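Local coordinates for protein salicylaldehyde dehydrogenase NahF (Pseudomonas putida, PDB 4JZ6) that probably oxidises salicylaldehyde to salicylate with NAD+ as a member of the aldehyde dehydrogenase family, a step in naphthalene degradation, at residues Arg391-Glu396 / Ala417-Tyr422. Residues are numbered along the deposited sequence; the frame is centred on the assembly and turned at random.
Sequences RIYDEE and ANDSVY
Asp394 and the turn Ser420-Val421 give a worked example of a carboxylate holding a loop through both of its oxygens. OD1 of Asp394 accepts a hydrogen bond from the hydroxyl of Ser420, OG lying 2.7 Å away, while its OD2 takes the backbone N-H of Val421 (N at 2.7 Å) with an N-H...O angle of 153°. Each carboxylate oxygen accepts through its syn lone pair, on the side of the other oxygen, which fixes the group against rotation. CG swung anti to the backbone N (chi1 -163°) puts the carboxylate against Ser420 and Val421 of 417-422. Ser420 OG plays a double part: donor to Asp394, it also accepts from Tyr422 N at 3.0 Å, closing an ST turn. Replacing Asp394 by an alanine removes both oxygens and would probably leave the Ser420 hydroxyl and Val421 N-H without these acceptors and the turn freer to shift.

Farther out, Tyr393 OH donates to Asp419 OD1 over 3.3 Å, coming from above the carboxylate plane, which stands 86° from the ring. Arg306 ties the same corner together, forming a salt bridge with Asp419 and a cation-pi contact with Tyr393.

Beyond the turn, packing takes over. Tyr422 CE2 brings its ring edge to the carbonyl O of Asp394 at 3.5 Å; Val421 CG1 lies over one ring face, offset toward the rim. Glu396 OE1 accepts from the backbone N of Gly270.

The contact joins the loop preceding strand 401-407 to the turn between helix 410-418 and strand 425-429, both strands of one mixed sheet; the Glu396 side chain lies about 7 Å from a bound salicylaldehyde. Its chemistry implies a junction set by directional bonds: one acid satisfies two donors of a single turn, and an arginine probably offsets the negative charge of Asp419.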
loop_
_atom_site.group_PDB
_atom_site.type_symbol
_atom_site.label_atom_id
_atom_site.label_comp_id
_atom_site.label_asym_id
_atom_site.label_seq_id
_atom_site.Cartn_x
_atom_site.Cartn_y
_atom_site.Cartn_z
ATOM N N ARG A 391 29.471 10.963 -0.541
ATOM C CA ARG A 391 28.159 10.818 -1.162
ATOM C C ARG A 391 27.956 9.403 -1.701
ATOM O O ARG A 391 26.886 8.822 -1.538
ATOM C CB ARG A 391 27.979 11.834 -2.292
ATOM C CG ARG A 391 28.021 13.290 -1.858
ATOM C CD ARG A 391 27.886 14.206 -3.063
ATOM N NE ARG A 391 26.729 13.844 -3.878
ATOM C CZ ARG A 391 26.585 14.161 -5.161
ATOM N NH1 ARG A 391 27.533 14.848 -5.790
ATOM N NH2 ARG A 391 25.496 13.785 -5.820
ATOM N N ILE A 392 28.996 8.844 -2.318
ATOM C CA ILE A 392 28.903 7.528 -2.949
ATOM C C ILE A 392 28.700 6.390 -1.938
ATOM O O ILE A 392 28.341 5.272 -2.313
ATOM C CB ILE A 392 30.124 7.240 -3.863
ATOM C CG1 ILE A 392 29.759 6.218 -4.946
ATOM C CG2 ILE A 392 31.316 6.779 -3.046
ATOM C CD1 ILE A 392 30.803 6.073 -6.028
ATOM N N TYR A 393 28.914 6.687 -0.658
ATOM C CA TYR A 393 28.641 5.740 0.422
ATOM C C TYR A 393 27.210 5.183 0.375
ATOM O O TYR A 393 26.995 3.993 0.590
ATOM C CB TYR A 393 28.908 6.415 1.767
ATOM C CG TYR A 393 28.707 5.569 3.007
ATOM C CD1 TYR A 393 27.543 5.673 3.764
ATOM C CD2 TYR A 393 29.702 4.706 3.451
ATOM C CE1 TYR A 393 27.368 4.925 4.914
ATOM C CE2 TYR A 393 29.537 3.955 4.602
ATOM C CZ TYR A 393 28.369 4.065 5.330
ATOM O OH TYR A 393 28.204 3.311 6.478
ATOM N N ASP A 394 26.232 6.030 0.079
ATOM C CA ASP A 394 24.857 5.550 0.053
ATOM C C ASP A 394 24.055 6.030 -1.156
ATOM O O ASP A 394 22.953 5.545 -1.403
ATOM C CB ASP A 394 24.131 5.910 1.354
ATOM C CG ASP A 394 22.861 5.103 1.554
ATOM O OD1 ASP A 394 22.841 3.921 1.139
ATOM O OD2 ASP A 394 21.881 5.646 2.119
ATOM N N GLU A 395 24.594 6.979 -1.910
ATOM C CA GLU A 395 23.920 7.425 -3.126
ATOM C C GLU A 395 24.021 6.368 -4.226
ATOM O O GLU A 395 25.106 5.861 -4.515
ATOM C CB GLU A 395 24.506 8.749 -3.612
ATOM C CG GLU A 395 23.521 9.900 -3.601
ATOM C CD GLU A 395 24.206 11.247 -3.485
ATOM O OE1 GLU A 395 24.348 11.930 -4.522
ATOM O OE2 GLU A 395 24.600 11.622 -2.356
ATOM N N GLU A 396 22.888 6.036 -4.833
ATOM C CA GLU A 396 22.868 5.057 -5.913
ATOM C C GLU A 396 23.624 5.579 -7.128
ATOM O O GLU A 396 23.456 6.730 -7.523
ATOM C CB GLU A 396 21.426 4.708 -6.299
ATOM C CG GLU A 396 21.311 3.543 -7.261
ATOM C CD GLU A 396 19.873 3.157 -7.548
ATOM O OE1 GLU A 396 19.613 1.952 -7.760
ATOM O OE2 GLU A 396 19.002 4.056 -7.567
ATOM N N ALA A 417 25.005 -2.059 6.837
ATOM C CA ALA A 417 23.977 -2.472 5.895
ATOM C C ALA A 417 22.680 -1.733 6.199
ATOM O O ALA A 417 22.019 -1.220 5.300
ATOM C CB ALA A 417 23.768 -3.975 5.946
ATOM N N ASN A 418 22.330 -1.668 7.477
ATOM C CA ASN A 418 21.075 -1.054 7.888
ATOM C C ASN A 418 21.064 0.475 7.851
ATOM O O ASN A 418 20.003 1.093 7.979
ATOM C CB ASN A 418 20.664 -1.554 9.274
ATOM C CG ASN A 418 19.883 -2.852 9.215
ATOM O OD1 ASN A 418 19.382 -3.237 8.162
ATOM N ND2 ASN A 418 19.765 -3.525 10.352
ATOM N N ASP A 419 22.229 1.090 7.672
ATOM C CA ASP A 419 22.276 2.550 7.651
ATOM C C ASP A 419 22.019 3.141 6.256
ATOM O O ASP A 419 21.966 4.358 6.082
ATOM C CB ASP A 419 23.564 3.080 8.297
ATOM C CG ASP A 419 24.634 3.470 7.282
ATOM O OD1 ASP A 419 25.356 4.459 7.551
ATOM O OD2 ASP A 419 24.772 2.796 6.234
ATOM N N SER A 420 21.864 2.272 5.263
ATOM C CA SER A 420 21.469 2.718 3.935
ATOM C C SER A 420 20.052 3.266 3.964
ATOM O O SER A 420 19.217 2.830 4.755
ATOM C CB SER A 420 21.542 1.568 2.930
ATOM O OG SER A 420 21.087 1.981 1.652
ATOM N N VAL A 421 19.784 4.218 3.084
ATOM C CA VAL A 421 18.451 4.781 2.953
ATOM C C VAL A 421 17.586 3.863 2.088
ATOM O O VAL A 421 16.369 4.032 2.007
ATOM C CB VAL A 421 18.515 6.209 2.351
ATOM C CG1 VAL A 421 18.548 6.164 0.824
ATOM C CG2 VAL A 421 17.364 7.044 2.857
ATOM N N TYR A 422 18.228 2.885 1.451
ATOM C CA TYR A 422 17.535 1.903 0.616
ATOM C C TYR A 422 17.508 0.535 1.288
ATOM O O TYR A 422 18.158 0.317 2.314
ATOM C CB TYR A 422 18.229 1.753 -0.738
ATOM C CG TYR A 422 18.351 3.022 -1.540
ATOM C CD1 TYR A 422 17.255 3.547 -2.210
ATOM C CD2 TYR A 422 19.569 3.684 -1.650
ATOM C CE1 TYR A 422 17.363 4.707 -2.962
ATOM C CE2 TYR A 422 19.687 4.845 -2.399
ATOM C CZ TYR A 422 18.581 5.351 -3.053
ATOM O OH TYR A 422 18.688 6.502 -3.802
HETATM O O HOH W 1 16.939 6.173 -6.762
#